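PDB 3TQT: D-alanine--D-alanine ligase, which catalyses the ATP-dependent joining of two D-alanine molecules into D-alanyl-D-alanine, a building block of the peptidoglycan cell wall. Local coordinates for residues E277-D289 with V302-V314. Sequence-based numbering, arbitrary orientation.
Sequences ESVTKQIQQIAID and VDFFVTPNNKVLV
With chi1 of -68°, Ile283 sets CG2 anti to its backbone N and spreads that methyl over a face of the Phe304 ring, while CG1 meets Val312 CG1 and CD1 meets Val306 CG2. The pair Ile283-Phe304 is a CH-pi contact, CG2 of Ile283 standing 4.2 Å from the ring centroid of Phe304. Ile286 repeats the rotamer one turn of helix later but meets the same ring at its edge, its CG2 lying 3.7 Å from Phe304 CE1 and 3.6 Å from Val314 CG2. Ala287 takes the next part of the ring's edge, with its N and CB both near Phe304 CZ, and its CB also touches Val302 CG2 at 3.8 Å. The phenylalanine is thus held on a face and along an edge by consecutive turns of one helix, a worked example of a helix packing on a beta-sheet through a row of aliphatic side chains. Val312 fills the middle of the seam, with CG1 3.8 Å from Ile283 CG1 and also against Ile286 CD1, and CG2 facing Val279 and Gln282. Beside this apolar seam, Gln282 makes two water-mediated links to the hairpin. Gln282 OE1 accepts from a water 2.6 Å away that in turn accepts from Val312 N; a second water joins Gln282 NE2 to the Asn310 carbonyl oxygen. Gln282 NE2 also donates to Ser278 OG, which lies in the plane of the Gln282 amide, helping to fix the amide's rotation. Helix 277-293 packs over the antiparallel hairpin of strands 298-306 and 312-318 in the ATP-grasp domain, running at 23° to the segment 312-314, with Ile283 also reaching Ile230 on the adjoining strand 228-236 and Ile153 covering Ile286 and Val314.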
ATOM      1  N   GLU A 277      34.264   5.175  12.544  1.00 50.04           N
ATOM      2  CA  GLU A 277      34.215   4.958  11.106  1.00 55.49           C
ATOM      3  C   GLU A 277      33.367   3.726  10.821  1.00 51.36           C
ATOM      4  O   GLU A 277      32.535   3.728   9.913  1.00 53.51           O
ATOM      5  CB  GLU A 277      35.629   4.772  10.551  1.00 62.28           C
ATOM      6  CG  GLU A 277      35.954   5.651   9.352  1.00 72.15           C
ATOM      7  CD  GLU A 277      37.396   6.142   9.362  1.00 77.51           C
ATOM      8  OE1 GLU A 277      38.108   5.901  10.361  1.00 79.00           O
ATOM      9  OE2 GLU A 277      37.817   6.777   8.371  1.00 76.03           O
ATOM     10  N   SER A 278      33.577   2.680  11.617  1.00 46.42           N
ATOM     11  CA  SER A 278      32.831   1.433  11.472  1.00 46.98           C
ATOM     12  C   SER A 278      31.322   1.607  11.640  1.00 40.97           C
ATOM     13  O   SER A 278      30.537   1.128  10.819  1.00 36.05           O
ATOM     14  CB  SER A 278      33.328   0.389  12.473  1.00 48.80           C
ATOM     15  OG  SER A 278      32.442  -0.719  12.507  1.00 52.96           O
ATOM     16  N   VAL A 279      30.914   2.265  12.718  1.00 37.93           N
ATOM     17  CA  VAL A 279      29.497   2.420  12.997  1.00 36.94           C
ATOM     18  C   VAL A 279      28.843   3.301  11.942  1.00 35.45           C
ATOM     19  O   VAL A 279      27.762   2.984  11.450  1.00 33.39           O
ATOM     20  CB  VAL A 279      29.245   2.958  14.419  1.00 35.51           C
ATOM     21  CG1 VAL A 279      27.795   3.375  14.585  1.00 31.55           C
ATOM     22  CG2 VAL A 279      29.603   1.894  15.438  1.00 42.41           C
ATOM     23  N   THR A 280      29.509   4.394  11.579  1.00 34.90           N
ATOM     24  CA  THR A 280      29.009   5.269  10.524  1.00 31.36           C
ATOM     25  C   THR A 280      28.739   4.469   9.261  1.00 36.02           C
ATOM     26  O   THR A 280      27.665   4.571   8.664  1.00 36.74           O
ATOM     27  CB  THR A 280      30.013   6.381  10.186  1.00 35.04           C
ATOM     28  OG1 THR A 280      30.189   7.233  11.323  1.00 39.53           O
ATOM     29  CG2 THR A 280      29.506   7.212   9.020  1.00 39.97           C
ATOM     30  N   LYS A 281      29.724   3.672   8.856  1.00 32.53           N
ATOM     31  CA  LYS A 281      29.604   2.847   7.663  1.00 37.24           C
ATOM     32  C   LYS A 281      28.442   1.866   7.764  1.00 35.94           C
ATOM     33  O   LYS A 281      27.746   1.622   6.782  1.00 31.29           O
ATOM     34  CB  LYS A 281      30.905   2.083   7.398  1.00 43.49           C
ATOM     35  CG  LYS A 281      32.081   2.967   6.997  1.00 59.52           C
ATOM     36  CD  LYS A 281      31.767   3.792   5.757  1.00 65.09           C
ATOM     37  CE  LYS A 281      32.990   4.577   5.294  1.00 70.87           C
ATOM     38  NZ  LYS A 281      32.738   5.328   4.025  1.00 71.48           N
ATOM     39  N   GLN A 282      28.239   1.296   8.947  1.00 31.25           N
ATOM     40  CA  GLN A 282      27.158   0.333   9.137  1.00 29.28           C
ATOM     41  C   GLN A 282      25.815   1.025   8.999  1.00 27.26           C
ATOM     42  O   GLN A 282      24.935   0.564   8.274  1.00 30.30           O
ATOM     43  CB  GLN A 282      27.241  -0.319  10.506  1.00 36.85           C
ATOM     44  CG  GLN A 282      28.276  -1.400  10.629  1.00 43.42           C
ATOM     45  CD  GLN A 282      28.292  -1.973  12.027  1.00 41.92           C
ATOM     46  OE1 GLN A 282      27.312  -2.568  12.478  1.00 40.39           O
ATOM     47  NE2 GLN A 282      29.395  -1.768  12.735  1.00 43.42           N
ATOM     48  N   ILE A 283      25.662   2.134   9.710  1.00 26.37           N
ATOM     49  CA  ILE A 283      24.444   2.921   9.622  1.00 28.25           C
ATOM     50  C   ILE A 283      24.107   3.218   8.160  1.00 30.43           C
ATOM     51  O   ILE A 283      22.986   3.010   7.706  1.00 23.39           O
ATOM     52  CB  ILE A 283      24.587   4.218  10.425  1.00 29.85           C
ATOM     53  CG1 ILE A 283      24.670   3.880  11.923  1.00 30.43           C
ATOM     54  CG2 ILE A 283      23.419   5.153  10.123  1.00 27.74           C
ATOM     55  CD1 ILE A 283      25.018   5.045  12.807  1.00 36.19           C
ATOM     56  N   GLN A 284      25.091   3.692   7.412  1.00 27.02           N
ATOM     57  CA  GLN A 284      24.847   4.041   6.025  1.00 29.59           C
ATOM     58  C   GLN A 284      24.479   2.812   5.197  1.00 26.77           C
ATOM     59  O   GLN A 284      23.534   2.853   4.406  1.00 25.96           O
ATOM     60  CB  GLN A 284      26.045   4.794   5.442  1.00 28.80           C
ATOM     61  CG  GLN A 284      26.163   6.210   5.994  1.00 33.66           C
ATOM     62  CD  GLN A 284      27.460   6.886   5.611  1.00 38.88           C
ATOM     63  OE1 GLN A 284      28.528   6.281   5.667  1.00 35.73           O
ATOM     64  NE2 GLN A 284      27.372   8.144   5.212  1.00 38.26           N
ATOM     65  N   GLN A 285      25.191   1.706   5.397  1.00 25.47           N
ATOM     66  CA  GLN A 285      24.930   0.538   4.566  1.00 26.56           C
ATOM     67  C   GLN A 285      23.586  -0.095   4.877  1.00 23.67           C
ATOM     68  O   GLN A 285      22.867  -0.512   3.970  1.00 28.93           O
ATOM     69  CB  GLN A 285      26.026  -0.512   4.680  1.00 25.49           C
ATOM     70  CG  GLN A 285      25.838  -1.647   3.673  1.00 37.16           C
ATOM     71  CD  GLN A 285      25.948  -1.174   2.225  1.00 40.27           C
ATOM     72  OE1 GLN A 285      27.022  -0.772   1.783  1.00 39.90           O
ATOM     73  NE2 GLN A 285      24.833  -1.215   1.485  1.00 35.71           N
ATOM     74  N   ILE A 286      23.251  -0.159   6.157  1.00 23.55           N
ATOM     75  CA  ILE A 286      21.988  -0.750   6.577  1.00 21.23           C
ATOM     76  C   ILE A 286      20.838   0.144   6.139  1.00 21.28           C
ATOM     77  O   ILE A 286      19.793  -0.344   5.712  1.00 22.20           O
ATOM     78  CB  ILE A 286      21.937  -0.964   8.103  1.00 24.41           C
ATOM     79  CG1 ILE A 286      22.995  -1.994   8.517  1.00 30.69           C
ATOM     80  CG2 ILE A 286      20.559  -1.456   8.526  1.00 20.49           C
ATOM     81  CD1 ILE A 286      23.063  -2.215  10.002  1.00 33.54           C
ATOM     82  N   ALA A 287      21.031   1.453   6.222  1.00 19.60           N
ATOM     83  CA  ALA A 287      19.990   2.370   5.726  1.00 25.04           C
ATOM     84  C   ALA A 287      19.673   2.094   4.251  1.00 19.23           C
ATOM     85  O   ALA A 287      18.503   2.018   3.855  1.00 19.37           O
ATOM     86  CB  ALA A 287      20.395   3.824   5.935  1.00 21.85           C
ATOM     87  N   ILE A 288      20.719   1.943   3.444  1.00 20.26           N
ATOM     88  CA  ILE A 288      20.562   1.651   2.028  1.00 26.62           C
ATOM     89  C   ILE A 288      19.930   0.281   1.821  1.00 25.44           C
ATOM     90  O   ILE A 288      19.017   0.133   1.018  1.00 22.01           O
ATOM     91  CB  ILE A 288      21.907   1.706   1.292  1.00 21.70           C
ATOM     92  CG1 ILE A 288      22.333   3.161   1.103  1.00 19.95           C
ATOM     93  CG2 ILE A 288      21.803   0.996  -0.040  1.00 26.59           C
ATOM     94  CD1 ILE A 288      23.804   3.311   0.786  1.00 25.57           C
ATOM     95  N   ASP A 289      20.407  -0.718   2.554  1.00 25.47           N
ATOM     96  CA  ASP A 289      19.850  -2.066   2.430  1.00 23.12           C
ATOM     97  C   ASP A 289      18.381  -2.129   2.861  1.00 21.53           C
ATOM     98  O   ASP A 289      17.572  -2.802   2.232  1.00 21.23           O
ATOM     99  CB  ASP A 289      20.675  -3.063   3.236  1.00 27.24           C
ATOM    100  CG  ASP A 289      22.072  -3.256   2.669  1.00 33.93           C
ATOM    101  OD1 ASP A 289      22.342  -2.760   1.561  1.00 32.19           O
ATOM    102  OD2 ASP A 289      22.894  -3.911   3.330  1.00 36.15           O
ATOM    103  N   VAL A 302      15.813   6.648   7.598  1.00 20.28           N
ATOM    104  CA  VAL A 302      15.890   5.434   8.405  1.00 22.40           C
ATOM    105  C   VAL A 302      16.364   5.797   9.793  1.00 18.77           C
ATOM    106  O   VAL A 302      17.428   6.416   9.951  1.00 19.98           O
ATOM    107  CB  VAL A 302      16.874   4.419   7.813  1.00 20.06           C
ATOM    108  CG1 VAL A 302      16.794   3.109   8.591  1.00 17.04           C
ATOM    109  CG2 VAL A 302      16.584   4.195   6.336  1.00 22.72           C
ATOM    110  N   ASP A 303      15.562   5.427  10.790  1.00 19.60           N
ATOM    111  CA  ASP A 303      15.839   5.751  12.182  1.00 24.66           C
ATOM    112  C   ASP A 303      16.335   4.505  12.881  1.00 18.17           C
ATOM    113  O   ASP A 303      15.728   3.440  12.776  1.00 19.98           O
ATOM    114  CB  ASP A 303      14.590   6.285  12.882  1.00 23.30           C
ATOM    115  CG  ASP A 303      14.078   7.581  12.259  1.00 28.16           C
ATOM    116  OD1 ASP A 303      14.785   8.183  11.416  1.00 23.98           O
ATOM    117  OD2 ASP A 303      12.959   7.996  12.618  1.00 23.21           O
ATOM    118  N   PHE A 304      17.457   4.657  13.569  1.00 21.95           N
ATOM    119  CA  PHE A 304      18.129   3.554  14.226  1.00 22.30           C
ATOM    120  C   PHE A 304      18.244   3.802  15.718  1.00 26.03           C
ATOM    121  O   PHE A 304      18.157   4.942  16.188  1.00 24.41           O
ATOM    122  CB  PHE A 304      19.570   3.463  13.748  1.00 22.77           C
ATOM    123  CG  PHE A 304      19.739   3.184  12.288  1.00 26.22           C
ATOM    124  CD1 PHE A 304      20.046   1.912  11.849  1.00 24.54           C
ATOM    125  CD2 PHE A 304      19.680   4.207  11.364  1.00 24.16           C
ATOM    126  CE1 PHE A 304      20.239   1.664  10.508  1.00 23.38           C
ATOM    127  CE2 PHE A 304      19.873   3.967  10.022  1.00 24.38           C
ATOM    128  CZ  PHE A 304      20.158   2.704   9.590  1.00 21.19           C
ATOM    129  N   PHE A 305      18.495   2.723  16.452  1.00 22.68           N
ATOM    130  CA  PHE A 305      19.141   2.818  17.759  1.00 20.64           C
ATOM    131  C   PHE A 305      20.556   2.293  17.587  1.00 25.52           C
ATOM    132  O   PHE A 305      20.784   1.311  16.876  1.00 24.09           O
ATOM    133  CB  PHE A 305      18.392   1.998  18.811  1.00 24.66           C
ATOM    134  CG  PHE A 305      17.242   2.730  19.426  1.00 25.15           C
ATOM    135  CD1 PHE A 305      17.432   3.534  20.533  1.00 31.10           C
ATOM    136  CD2 PHE A 305      15.975   2.636  18.880  1.00 32.62           C
ATOM    137  CE1 PHE A 305      16.371   4.221  21.097  1.00 34.02           C
ATOM    138  CE2 PHE A 305      14.910   3.315  19.438  1.00 35.94           C
ATOM    139  CZ  PHE A 305      15.111   4.112  20.547  1.00 39.41           C
ATOM    140  N   VAL A 306      21.518   2.973  18.197  1.00 27.83           N
ATOM    141  CA  VAL A 306      22.860   2.427  18.309  1.00 27.00           C
ATOM    142  C   VAL A 306      23.119   2.192  19.788  1.00 27.41           C
ATOM    143  O   VAL A 306      23.124   3.132  20.579  1.00 26.49           O
ATOM    144  CB  VAL A 306      23.921   3.370  17.745  1.00 28.57           C
ATOM    145  CG1 VAL A 306      25.316   2.802  17.998  1.00 31.77           C
ATOM    146  CG2 VAL A 306      23.688   3.583  16.272  1.00 29.97           C
ATOM    147  N   THR A 307      23.303   0.928  20.155  1.00 27.93           N
ATOM    148  CA  THR A 307      23.441   0.556  21.553  1.00 31.42           C
ATOM    149  C   THR A 307      24.814   0.961  22.083  1.00 29.80           C
ATOM    150  O   THR A 307      25.737   1.271  21.316  1.00 29.52           O
ATOM    151  CB  THR A 307      23.256  -0.967  21.761  1.00 32.24           C
ATOM    152  OG1 THR A 307      24.366  -1.663  21.189  1.00 31.86           O
ATOM    153  CG2 THR A 307      21.973  -1.449  21.103  1.00 31.05           C
ATOM    154  N   PRO A 308      24.955   0.961  23.404  1.00 34.35           N
ATOM    155  CA  PRO A 308      26.262   1.280  23.984  1.00 34.72           C
ATOM    156  C   PRO A 308      27.344   0.330  23.474  1.00 37.53           C
ATOM    157  O   PRO A 308      28.484   0.754  23.293  1.00 47.36           O
ATOM    158  CB  PRO A 308      26.023   1.093  25.474  1.00 29.89           C
ATOM    159  CG  PRO A 308      24.577   1.427  25.649  1.00 39.06           C
ATOM    160  CD  PRO A 308      23.901   0.857  24.428  1.00 30.53           C
ATOM    161  N   ASN A 309      26.990  -0.924  23.218  1.00 33.23           N
ATOM    162  CA  ASN A 309      27.937  -1.861  22.626  1.00 38.65           C
ATOM    163  C   ASN A 309      28.082  -1.664  21.119  1.00 38.79           C
ATOM    164  O   ASN A 309      28.621  -2.519  20.419  1.00 36.51           O
ATOM    165  CB  ASN A 309      27.524  -3.302  22.921  1.00 49.52           C
ATOM    166  CG  ASN A 309      28.691  -4.265  22.837  1.00 61.84           C
ATOM    167  OD1 ASN A 309      29.846  -3.880  23.029  1.00 57.80           O
ATOM    168  ND2 ASN A 309      28.395  -5.526  22.548  1.00 69.72           N
ATOM    169  N   ASN A 310      27.593  -0.532  20.624  1.00 31.82           N
ATOM    170  CA  ASN A 310      27.664  -0.214  19.197  1.00 30.84           C
ATOM    171  C   ASN A 310      26.898  -1.155  18.261  1.00 31.49           C
ATOM    172  O   ASN A 310      27.271  -1.322  17.106  1.00 34.73           O
ATOM    173  CB  ASN A 310      29.117  -0.101  18.750  1.00 36.95           C
ATOM    174  CG  ASN A 310      29.789   1.111  19.324  1.00 44.35           C
ATOM    175  OD1 ASN A 310      29.245   2.213  19.268  1.00 53.03           O
ATOM    176  ND2 ASN A 310      30.960   0.918  19.905  1.00 41.71           N
ATOM    177  N   LYS A 311      25.825  -1.760  18.747  1.00 30.55           N
ATOM    178  CA  LYS A 311      24.996  -2.545  17.847  1.00 27.84           C
ATOM    179  C   LYS A 311      24.022  -1.608  17.142  1.00 23.40           C
ATOM    180  O   LYS A 311      23.316  -0.828  17.786  1.00 27.23           O
ATOM    181  CB  LYS A 311      24.257  -3.644  18.602  1.00 30.25           C
ATOM    182  CG  LYS A 311      23.302  -4.461  17.749  1.00 37.33           C
ATOM    183  CD  LYS A 311      24.017  -5.345  16.733  1.00 50.04           C
ATOM    184  CE  LYS A 311      23.006  -6.118  15.865  1.00 47.39           C
ATOM    185  NZ  LYS A 311      23.649  -6.884  14.742  1.00 41.03           N
ATOM    186  N   VAL A 312      23.989  -1.694  15.819  1.00 27.37           N
ATOM    187  CA  VAL A 312      23.140  -0.829  15.013  1.00 23.93           C
ATOM    188  C   VAL A 312      21.821  -1.524  14.689  1.00 22.28           C
ATOM    189  O   VAL A 312      21.800  -2.589  14.072  1.00 24.97           O
ATOM    190  CB  VAL A 312      23.870  -0.410  13.730  1.00 20.92           C
ATOM    191  CG1 VAL A 312      23.016   0.562  12.909  1.00 26.99           C
ATOM    192  CG2 VAL A 312      25.209   0.219  14.084  1.00 25.49           C
ATOM    193  N   LEU A 313      20.727  -0.902  15.111  1.00 26.22           N
ATOM    194  CA  LEU A 313      19.402  -1.495  15.032  1.00 22.07           C
ATOM    195  C   LEU A 313      18.429  -0.548  14.359  1.00 21.69           C
ATOM    196  O   LEU A 313      18.267   0.601  14.788  1.00 23.97           O
ATOM    197  CB  LEU A 313      18.879  -1.801  16.431  1.00 23.12           C
ATOM    198  CG  LEU A 313      19.739  -2.733  17.278  1.00 23.48           C
ATOM    199  CD1 LEU A 313      19.162  -2.843  18.699  1.00 26.75           C
ATOM    200  CD2 LEU A 313      19.839  -4.103  16.597  1.00 29.06           C
ATOM    201  N   VAL A 314      17.771  -1.031  13.315  1.00 19.82           N
ATOM    202  CA  VAL A 314      16.761  -0.214  12.668  1.00 21.53           C
ATOM    203  C   VAL A 314      15.545  -0.178  13.579  1.00 23.82           C
ATOM    204  O   VAL A 314      15.125  -1.206  14.104  1.00 24.69           O
ATOM    205  CB  VAL A 314      16.360  -0.758  11.280  1.00 22.83           C
ATOM    206  CG1 VAL A 314      15.245   0.088  10.705  1.00 18.66           C
ATOM    207  CG2 VAL A 314      17.561  -0.768  10.338  1.00 20.86           C
TER
HETATM  208  O   HOH W   1      25.970  -3.506  14.488  1.00 32.96           O
HETATM  209  O   HOH W   2      29.371  -2.062  15.672  1.00 42.99           O